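Local coordinates for gSG7 salivary protein (Anopheles stephensi, PDB 6XMB), which prevents reciprocal activation of host coagulation factor XII and prekallikrein, limiting bradykinin release, and weakly inhibits the alternative complement pathway, at residues I18-D21 with F22-A26; L40-P43 with L44-K47; T75-A78 with G79-F82; P100-L103 with D104-K108. All blocks are in the same frame, centred on the assembly; numbering follows the deposited sequence.

Contact 1: residues I18-D21 with F22-A26; sequences IDFD and FTKKA
Phe-20 and Lys-24 meet because their torsions bring ring and chain over one another. The Phe-20 ring stands with CG opposite the backbone N (chi1 -171°), while the Lys-24 chain folds at its second and third torsions (chi3 81°) and lays its CD methylene over one ring face, 3.3 Å from CD to Phe-20 CE2. The same bend carries the ammonium group round to Asp-21, where Lys-24 NZ and Asp-21 OD1, 3.4 Å apart, form a salt bridge whose hydrogen bond is weak. One lysine thus uses its aliphatic middle against an aromatic four residues back and its charged tip against an acid three residues back, the classic i, i+3 and i, i+4 spacings of an alpha-helix. Thr-23 joins obliquely, its CB 4.1 Å from Phe-20 CD1. On another side of the helix Ile-18 and Phe-22 point the same way, and the methyl CG2 of Ile-18 rests 3.9 Å from Phe-22 CE2. The main chain keeps regular helical bonds, including Lys-24 N to Phe-20 O at 2.8 Å. Phe-22 packs on Val-36 of the second subunit, and Lys-25 NZ makes a salt bridge with Glu-73 of that subunit besides a weak bond to Tyr-90 OH of its own chain. This part of helix 6-49 therefore lies against the long helix and helix 59-80 of the partner subunit.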
loop_
_atom_site.group_PDB
_atom_site.type_symbol
_atom_site.label_atom_id
_atom_site.label_comp_id
_atom_site.label_asym_id
_atom_site.label_seq_id
_atom_site.Cartn_x
_atom_site.Cartn_y
_atom_site.Cartn_z
ATOM N N ILE A 18 7.003 -6.399 11.949
ATOM C CA ILE A 18 6.303 -6.661 10.698
ATOM C C ILE A 18 4.940 -5.997 10.714
ATOM O O ILE A 18 4.521 -5.371 9.730
ATOM C CB ILE A 18 6.183 -8.177 10.457
ATOM C CG1 ILE A 18 7.522 -8.760 10.017
ATOM C CG2 ILE A 18 5.096 -8.460 9.459
ATOM C CD1 ILE A 18 7.580 -10.326 10.130
ATOM N N ASP A 19 4.229 -6.155 11.830
ATOM C CA ASP A 19 3.019 -5.384 12.103
ATOM C C ASP A 19 3.265 -3.881 11.934
ATOM O O ASP A 19 2.443 -3.175 11.343
ATOM C CB ASP A 19 2.540 -5.710 13.532
ATOM C CG ASP A 19 1.068 -5.327 13.781
ATOM O OD1 ASP A 19 0.297 -5.141 12.807
ATOM O OD2 ASP A 19 0.686 -5.220 14.978
ATOM N N PHE A 20 4.381 -3.370 12.467
ATOM C CA PHE A 20 4.691 -1.956 12.285
ATOM C C PHE A 20 4.987 -1.645 10.821
ATOM O O PHE A 20 4.627 -0.562 10.341
ATOM C CB PHE A 20 5.868 -1.534 13.157
ATOM C CG PHE A 20 6.096 -0.046 13.185
ATOM C CD1 PHE A 20 5.078 0.820 13.561
ATOM C CD2 PHE A 20 7.336 0.493 12.864
ATOM C CE1 PHE A 20 5.282 2.204 13.594
ATOM C CE2 PHE A 20 7.545 1.885 12.893
ATOM C CZ PHE A 20 6.521 2.734 13.254
ATOM N N ASP A 21 5.651 -2.566 10.103
ATOM C CA ASP A 21 5.827 -2.400 8.650
ATOM C C ASP A 21 4.496 -2.181 7.957
ATOM O O ASP A 21 4.354 -1.267 7.148
ATOM C CB ASP A 21 6.505 -3.614 8.016
ATOM C CG ASP A 21 8.012 -3.585 8.129
ATOM O OD1 ASP A 21 8.569 -2.578 8.606
ATOM O OD2 ASP A 21 8.641 -4.598 7.734
ATOM N N PHE A 22 3.500 -3.008 8.272
ATOM C CA PHE A 22 2.169 -2.788 7.718
ATOM C C PHE A 22 1.606 -1.436 8.135
ATOM O O PHE A 22 0.931 -0.773 7.340
ATOM C CB PHE A 22 1.221 -3.916 8.124
ATOM C CG PHE A 22 1.413 -5.174 7.313
ATOM C CD1 PHE A 22 1.103 -5.187 5.971
ATOM C CD2 PHE A 22 1.924 -6.320 7.890
ATOM C CE1 PHE A 22 1.287 -6.294 5.219
ATOM C CE2 PHE A 22 2.111 -7.449 7.133
ATOM C CZ PHE A 22 1.793 -7.437 5.789
ATOM N N THR A 23 1.882 -1.001 9.366
ATOM C CA THR A 23 1.406 0.311 9.801
ATOM C C THR A 23 2.009 1.412 8.941
ATOM O O THR A 23 1.302 2.297 8.471
ATOM C CB THR A 23 1.739 0.561 11.276
ATOM O OG1 THR A 23 0.821 -0.142 12.100
ATOM C CG2 THR A 23 1.604 2.075 11.589
ATOM N N LYS A 24 3.325 1.369 8.736
ATOM C CA LYS A 24 3.989 2.353 7.894
ATOM C C LYS A 24 3.399 2.378 6.480
ATOM O O LYS A 24 3.238 3.451 5.878
ATOM C CB LYS A 24 5.487 2.049 7.851
ATOM C CG LYS A 24 6.242 2.881 8.839
ATOM C CD LYS A 24 7.183 2.056 9.630
ATOM C CE LYS A 24 8.459 1.795 8.881
ATOM N NZ LYS A 24 9.138 0.657 9.568
ATOM N N LYS A 25 3.047 1.215 5.944
ATOM C CA LYS A 25 2.433 1.190 4.620
ATOM C C LYS A 25 1.058 1.852 4.650
ATOM O O LYS A 25 0.686 2.549 3.702
ATOM C CB LYS A 25 2.358 -0.255 4.109
ATOM C CG LYS A 25 3.732 -0.836 3.753
ATOM C CD LYS A 25 3.727 -2.384 3.526
ATOM C CE LYS A 25 5.134 -2.890 3.147
ATOM N NZ LYS A 25 5.280 -4.402 2.977
ATOM N N ALA A 26 0.305 1.680 5.749
ATOM C CA ALA A 26 -1.000 2.324 5.857
ATOM C C ALA A 26 -0.857 3.833 6.015
ATOM O O ALA A 26 -1.736 4.591 5.573
ATOM C CB ALA A 26 -1.791 1.758 7.032
#

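Contact 2: residues L40-P43 with L44-K47; sequences LRNP and LYLK
Arg-41 reaches across the ring of Tyr-45, and the two side chains are turned so that guanidinium and ring planes are only 9° apart. It is nevertheless the aliphatic part of the arginine that does the touching. Arg-41 CG sits over one face of the Tyr-45 ring, 3.9 Å from the ring centroid and displaced toward the rim, in a CH-pi contact, and Arg-41 CD follows at 3.6 Å from Tyr-45 CE2. A bend at the third torsion of Arg-41 (chi3 75°) then turns the charged end toward Asn-42, whose OD1 lies at the edge of the guanidinium and in its plane. NH2 of Arg-41 bonds that oxygen at 3.3 Å, and NE adds a weaker bond to the same atom; two donors on a single acceptor would tend to limit the rotation of the guanidinium. Both pairings ride on helix 6-49, here kinked at Pro-43, whose N cannot donate to the preceding turn. Just beyond the kink, Leu-46 N bonds Asn-42 O and, weakly, Pro-43 O. Leu-40 and Leu-44 instead run side by side in the same direction, with Leu-40 CD1 3.6 Å from Leu-44 CD1. These two leucines face the bundle core, where Leu-40 meets Val-69 and Leu-109, and Leu-44 meets Met-65 and Thr-113. Phe-15 of the second subunit packs on Leu-40, Arg-41 and Leu-44, while Tyr-45 touches Met-12 of the second subunit.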
loop_
_atom_site.group_PDB
_atom_site.type_symbol
_atom_site.label_atom_id
_atom_site.label_comp_id
_atom_site.label_asym_id
_atom_site.label_seq_id
_atom_site.Cartn_x
_atom_site.Cartn_y
_atom_site.Cartn_z
ATOM N N LEU A 40 -5.278 18.672 -5.185
ATOM C CA LEU A 40 -5.929 18.421 -6.458
ATOM C C LEU A 40 -7.433 18.592 -6.358
ATOM O O LEU A 40 -8.010 19.421 -7.064
ATOM C CB LEU A 40 -5.582 17.017 -6.959
ATOM C CG LEU A 40 -6.138 16.643 -8.329
ATOM C CD1 LEU A 40 -5.557 17.552 -9.380
ATOM C CD2 LEU A 40 -5.825 15.194 -8.676
ATOM N N ARG A 41 -8.080 17.810 -5.495
ATOM C CA ARG A 41 -9.534 17.873 -5.401
ATOM C C ARG A 41 -9.991 19.265 -4.996
ATOM O O ARG A 41 -10.822 19.882 -5.672
ATOM C CB ARG A 41 -10.040 16.825 -4.409
ATOM C CG ARG A 41 -11.557 16.798 -4.238
ATOM C CD ARG A 41 -11.944 16.037 -2.966
ATOM N NE ARG A 41 -11.677 16.834 -1.770
ATOM C CZ ARG A 41 -11.691 16.359 -0.526
ATOM N NH1 ARG A 41 -11.950 15.081 -0.304
ATOM N NH2 ARG A 41 -11.436 17.163 0.500
ATOM N N ASN A 42 -9.433 19.797 -3.914
ATOM C CA ASN A 42 -9.957 21.052 -3.380
ATOM C C ASN A 42 -9.782 22.216 -4.335
ATOM O O ASN A 42 -10.786 22.892 -4.631
ATOM C CB ASN A 42 -9.325 21.344 -2.018
ATOM C CG ASN A 42 -9.876 20.464 -0.926
ATOM O OD1 ASN A 42 -11.034 20.041 -0.970
ATOM N ND2 ASN A 42 -9.053 20.190 0.075
ATOM N N PRO A 43 -8.596 22.508 -4.876
ATOM C CA PRO A 43 -8.511 23.611 -5.844
ATOM C C PRO A 43 -9.378 23.402 -7.077
ATOM O O PRO A 43 -9.895 24.380 -7.623
ATOM C CB PRO A 43 -7.020 23.669 -6.189
ATOM C CG PRO A 43 -6.482 22.341 -5.794
ATOM C CD PRO A 43 -7.270 21.914 -4.616
ATOM N N LEU A 44 -9.591 22.159 -7.522
ATOM C CA LEU A 44 -10.476 21.952 -8.668
ATOM C C LEU A 44 -11.936 22.113 -8.283
ATOM O O LEU A 44 -12.765 22.451 -9.130
ATOM C CB LEU A 44 -10.253 20.572 -9.278
ATOM C CG LEU A 44 -9.063 20.424 -10.220
ATOM C CD1 LEU A 44 -8.757 18.951 -10.404
ATOM C CD2 LEU A 44 -9.373 21.059 -11.571
ATOM N N TYR A 45 -12.280 21.859 -7.020
ATOM C CA TYR A 45 -13.628 22.187 -6.578
ATOM C C TYR A 45 -13.874 23.684 -6.640
ATOM O O TYR A 45 -15.007 24.111 -6.880
ATOM C CB TYR A 45 -13.879 21.687 -5.156
ATOM C CG TYR A 45 -14.312 20.237 -5.065
ATOM C CD1 TYR A 45 -14.774 19.554 -6.186
ATOM C CD2 TYR A 45 -14.272 19.551 -3.851
ATOM C CE1 TYR A 45 -15.179 18.214 -6.103
ATOM C CE2 TYR A 45 -14.679 18.225 -3.760
ATOM C CZ TYR A 45 -15.127 17.567 -4.884
ATOM O OH TYR A 45 -15.522 16.258 -4.789
ATOM N N LEU A 46 -12.830 24.492 -6.417
ATOM C CA LEU A 46 -12.965 25.941 -6.524
ATOM C C LEU A 46 -13.306 26.343 -7.946
ATOM O O LEU A 46 -14.252 27.105 -8.180
ATOM C CB LEU A 46 -11.678 26.630 -6.072
ATOM C CG LEU A 46 -11.253 26.431 -4.608
ATOM C CD1 LEU A 46 -9.895 27.074 -4.342
ATOM C CD2 LEU A 46 -12.281 27.001 -3.661
ATOM N N LYS A 47 -12.542 25.832 -8.909
ATOM C CA LYS A 47 -12.777 26.145 -10.308
ATOM C C LYS A 47 -14.187 25.766 -10.730
ATOM O O LYS A 47 -14.829 26.492 -11.494
ATOM C CB LYS A 47 -11.746 25.423 -11.160
ATOM C CG LYS A 47 -11.797 25.765 -12.645
ATOM C CD LYS A 47 -11.190 27.135 -12.903
ATOM C CE LYS A 47 -10.789 27.307 -14.369
ATOM N NZ LYS A 47 -10.090 28.619 -14.561
#

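Contact 3: residues T75-A78 with G79-F82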
loop_
_atom_site.group_PDB
_atom_site.type_symbol
_atom_site.label_atom_id
_atom_site.label_comp_id
_atom_site.label_asym_id
_atom_site.label_seq_id
_atom_site.Cartn_x
_atom_site.Cartn_y
_atom_site.Cartn_z
ATOM N N THR A 75 4.500 6.226 -8.699
ATOM C CA THR A 75 5.849 6.752 -8.494
ATOM C C THR A 75 6.106 7.105 -7.032
ATOM O O THR A 75 7.238 6.982 -6.557
ATOM C CB THR A 75 6.059 7.984 -9.372
ATOM O OG1 THR A 75 5.667 7.666 -10.705
ATOM C CG2 THR A 75 7.517 8.428 -9.373
ATOM N N PHE A 76 5.084 7.558 -6.308
ATOM C CA PHE A 76 5.267 7.841 -4.887
ATOM C C PHE A 76 5.552 6.542 -4.131
ATOM O O PHE A 76 6.561 6.435 -3.429
ATOM C CB PHE A 76 4.033 8.603 -4.353
ATOM C CG PHE A 76 4.145 9.092 -2.895
ATOM C CD1 PHE A 76 5.357 9.172 -2.238
ATOM C CD2 PHE A 76 3.007 9.465 -2.205
ATOM C CE1 PHE A 76 5.423 9.607 -0.909
ATOM C CE2 PHE A 76 3.058 9.900 -0.893
ATOM C CZ PHE A 76 4.272 9.970 -0.236
ATOM N N TYR A 77 4.758 5.492 -4.380
ATOM C CA TYR A 77 5.006 4.202 -3.720
ATOM C C TYR A 77 6.356 3.596 -4.081
ATOM O O TYR A 77 6.961 2.898 -3.252
ATOM C CB TYR A 77 3.920 3.177 -4.051
ATOM C CG TYR A 77 3.974 2.020 -3.067
ATOM C CD1 TYR A 77 3.673 2.229 -1.718
ATOM C CD2 TYR A 77 4.367 0.748 -3.459
ATOM C CE1 TYR A 77 3.737 1.200 -0.804
ATOM C CE2 TYR A 77 4.432 -0.293 -2.554
ATOM C CZ TYR A 77 4.116 -0.058 -1.221
ATOM O OH TYR A 77 4.170 -1.061 -0.286
ATOM N N ALA A 78 6.822 3.799 -5.319
ATOM C CA ALA A 78 8.152 3.323 -5.677
ATOM C C ALA A 78 9.225 4.066 -4.892
ATOM O O ALA A 78 10.175 3.455 -4.398
ATOM C CB ALA A 78 8.379 3.466 -7.184
ATOM N N GLY A 79 9.082 5.382 -4.743
ATOM C CA GLY A 79 10.045 6.123 -3.947
ATOM C C GLY A 79 10.021 5.723 -2.485
ATOM O O GLY A 79 11.064 5.661 -1.829
ATOM N N PHE A 80 8.829 5.443 -1.955
ATOM C CA PHE A 80 8.704 5.041 -0.558
ATOM C C PHE A 80 9.304 3.663 -0.322
ATOM O O PHE A 80 9.800 3.381 0.775
ATOM C CB PHE A 80 7.226 5.079 -0.152
ATOM C CG PHE A 80 6.945 4.587 1.240
ATOM C CD1 PHE A 80 7.457 5.250 2.348
ATOM C CD2 PHE A 80 6.125 3.481 1.444
ATOM C CE1 PHE A 80 7.180 4.809 3.643
ATOM C CE2 PHE A 80 5.845 3.026 2.740
ATOM C CZ PHE A 80 6.372 3.694 3.836
ATOM N N SER A 81 9.302 2.807 -1.341
ATOM C CA SER A 81 9.665 1.410 -1.155
ATOM C C SER A 81 10.948 1.025 -1.888
ATOM O O SER A 81 12.053 1.418 -1.494
ATOM C CB SER A 81 8.506 0.519 -1.616
ATOM O OG SER A 81 8.182 0.764 -2.977
ATOM N N PHE A 82 10.800 0.248 -2.964
ATOM C CA PHE A 82 11.944 -0.411 -3.581
ATOM C C PHE A 82 12.889 0.559 -4.278
ATOM O O PHE A 82 14.033 0.186 -4.557
ATOM C CB PHE A 82 11.457 -1.470 -4.572
ATOM C CG PHE A 82 10.574 -0.925 -5.660
ATOM C CD1 PHE A 82 11.124 -0.329 -6.792
ATOM C CD2 PHE A 82 9.193 -1.017 -5.554
ATOM C CE1 PHE A 82 10.313 0.170 -7.794
ATOM C CE2 PHE A 82 8.373 -0.519 -6.549
ATOM C CZ PHE A 82 8.931 0.069 -7.676
#
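Tyr-77 O is gripped twice by Ser-81, through the hydroxyl OG and, more weakly, through the backbone N. This is the C-terminal end of helix 59-80: Ser-81 is the first residue to leave helical backbone angles, and its side chain adds a bond to an oxygen that its backbone N reaches only weakly. The hydroxyl is placed by chi1 of 58°, between the backbone N and the carbonyl carbon, and donates to Tyr-77 O; the modelled distance of 2.5 Å from Ser-81 OG to Tyr-77 O is very short, and its exact value is doubtful. The backbone N of Ser-81 divides its reach, with a weak bond to Tyr-77 O at 3.0 Å as well as a bond to Ala-78 O at 3.2 Å that comes from above the carbonyl plane. One residue earlier the helical pattern still holds, Phe-80 N bonding Phe-76 O at 2.9 Å. Tyr-77 CE1 lies at the edge of the Phe-80 ring, near its plane and 4.0 Å from Phe-80 CD2, while OG of Ser-81 sits over a face of the Tyr-77 ring. Tyr-28 of helix 6-49 meets the rings of Phe-76, Tyr-77 and Phe-80, and Tyr-77 of the second subunit meets Tyr-77 across the dimer. Beyond the helix end, the ring of Phe-82 folds back over Ala-78, with Ala-78 CB 3.5 Å from Phe-82 CZ and Ala-78 CA 4.2 Å from the ring centroid, 24° off its normal.

Contact 4: residues P100-L103 with D104-K108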
loop_
_atom_site.group_PDB
_atom_site.type_symbol
_atom_site.label_atom_id
_atom_site.label_comp_id
_atom_site.label_asym_id
_atom_site.label_seq_id
_atom_site.Cartn_x
_atom_site.Cartn_y
_atom_site.Cartn_z
ATOM N N PRO A 100 7.350 15.180 -1.358
ATOM C CA PRO A 100 7.281 16.504 -2.000
ATOM C C PRO A 100 7.177 16.410 -3.519
ATOM O O PRO A 100 6.329 17.074 -4.121
ATOM C CB PRO A 100 8.581 17.186 -1.544
ATOM C CG PRO A 100 8.998 16.438 -0.317
ATOM C CD PRO A 100 8.589 15.031 -0.565
ATOM N N THR A 101 7.995 15.565 -4.144
ATOM C CA THR A 101 7.857 15.284 -5.575
ATOM C C THR A 101 6.410 14.949 -5.944
ATOM O O THR A 101 5.856 15.511 -6.889
ATOM C CB THR A 101 8.800 14.138 -5.955
ATOM O OG1 THR A 101 10.159 14.540 -5.730
ATOM C CG2 THR A 101 8.614 13.722 -7.411
ATOM N N TYR A 102 5.766 14.065 -5.166
ATOM C CA TYR A 102 4.384 13.666 -5.440
ATOM C C TYR A 102 3.410 14.822 -5.258
ATOM O O TYR A 102 2.510 15.015 -6.082
ATOM C CB TYR A 102 4.014 12.493 -4.533
ATOM C CG TYR A 102 2.537 12.105 -4.445
ATOM C CD1 TYR A 102 1.911 11.388 -5.484
ATOM C CD2 TYR A 102 1.785 12.400 -3.294
ATOM C CE1 TYR A 102 0.578 10.999 -5.391
ATOM C CE2 TYR A 102 0.460 12.020 -3.185
ATOM C CZ TYR A 102 -0.146 11.307 -4.223
ATOM O OH TYR A 102 -1.481 10.929 -4.111
ATOM N N LEU A 103 3.553 15.587 -4.175
ATOM C CA LEU A 103 2.662 16.717 -3.954
ATOM C C LEU A 103 2.889 17.794 -5.000
ATOM O O LEU A 103 1.933 18.378 -5.511
ATOM C CB LEU A 103 2.867 17.274 -2.538
ATOM C CG LEU A 103 2.403 16.354 -1.411
ATOM C CD1 LEU A 103 2.652 16.971 -0.034
ATOM C CD2 LEU A 103 0.942 15.995 -1.586
ATOM N N ASP A 104 4.145 18.081 -5.335
ATOM C CA ASP A 104 4.404 19.005 -6.437
ATOM C C ASP A 104 3.861 18.465 -7.762
ATOM O O ASP A 104 3.456 19.243 -8.627
ATOM C CB ASP A 104 5.903 19.295 -6.549
ATOM C CG ASP A 104 6.215 20.382 -7.568
ATOM O OD1 ASP A 104 5.908 21.569 -7.308
ATOM O OD2 ASP A 104 6.781 20.058 -8.647
ATOM N N GLY A 105 3.806 17.141 -7.925
ATOM C CA GLY A 105 3.193 16.587 -9.124
ATOM C C GLY A 105 1.700 16.842 -9.185
ATOM O O GLY A 105 1.165 17.256 -10.219
ATOM N N LEU A 106 1.002 16.610 -8.073
ATOM C CA LEU A 106 -0.434 16.853 -8.044
ATOM C C LEU A 106 -0.734 18.329 -8.221
ATOM O O LEU A 106 -1.747 18.693 -8.827
ATOM C CB LEU A 106 -1.024 16.363 -6.722
ATOM C CG LEU A 106 -0.906 14.877 -6.375
ATOM C CD1 LEU A 106 -1.370 14.654 -4.940
ATOM C CD2 LEU A 106 -1.732 14.042 -7.330
ATOM N N LYS A 107 0.121 19.188 -7.660
ATOM C CA LYS A 107 -0.049 20.630 -7.790
ATOM C C LYS A 107 0.011 21.053 -9.250
ATOM O O LYS A 107 -0.898 21.724 -9.753
ATOM C CB LYS A 107 1.031 21.353 -6.991
ATOM C CG LYS A 107 0.813 22.851 -6.870
ATOM C CD LYS A 107 2.080 23.533 -6.420
ATOM C CE LYS A 107 1.864 25.019 -6.226
ATOM N NZ LYS A 107 3.172 25.728 -6.150
ATOM N N LYS A 108 1.079 20.661 -9.947
ATOM C CA LYS A 108 1.144 20.917 -11.379
ATOM C C LYS A 108 -0.056 20.305 -12.092
ATOM O O LYS A 108 -0.618 20.917 -13.005
ATOM C CB LYS A 108 2.461 20.386 -11.949
#
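Tyr-102 and Leu-106 form the tight side of this part of helix 92-116. With CG opposite the backbone N (chi1 168°), the tyrosine ring projects outward from the helix and receives the CD1 methyl of Leu-106 over one face. That methyl lies 4.0 Å from the ring centroid, 27° off the normal, and comes to 3.6 Å from Tyr-102 CZ, so the CH-pi contact is displaced toward the hydroxyl end. The hydroxyl itself is anchored by a hydrogen bond with Ala-32 O. Phe-76 stacks on the Tyr-102 ring, and Leu-72 touches both Tyr-102 and Leu-106: helix 92-116 here presses into the core of an all-helical bundle, against helices 6-49 and 59-80. Leu-103 closes more loosely, its CD2 4.3 Å from Leu-106 CD1. The other side of the helix is quite different. Pro-100, Thr-101, Asp-104 and Lys-107 are exposed, and what joins them to the neighbouring turn is mainly backbone. Asp-104 N bonds Pro-100 O at 2.7 Å, just past the kink at this proline, and Lys-107 N bonds Leu-103 O at 2.9 Å while the extended lysine chain leads away from Leu-103.

All four contacts join neighbouring turns of one continuous stretch, the third at a helix end, so none closes a long loop; from the N terminus they follow in series and neither nest nor cross. Contacts 1 and 2 share helix 6-49, their centres about 31 Å apart on opposite sides of the chain's centre, and both touch the second subunit. Contact 3 ends helix 59-80 and meets contact 1 where Lys-24 O packs on Phe-80 CZ. Contact 4, on helix 92-116, touches contact 3 through Phe-76 and Tyr-102, and contact 2 through Leu-40 CD1 and Leu-106 O. The disulfide Cys-61 to Cys-116 also joins helices 59-80 and 92-116, and Cys-84 to Cys-94 ties the intervening connection to helix 92-116.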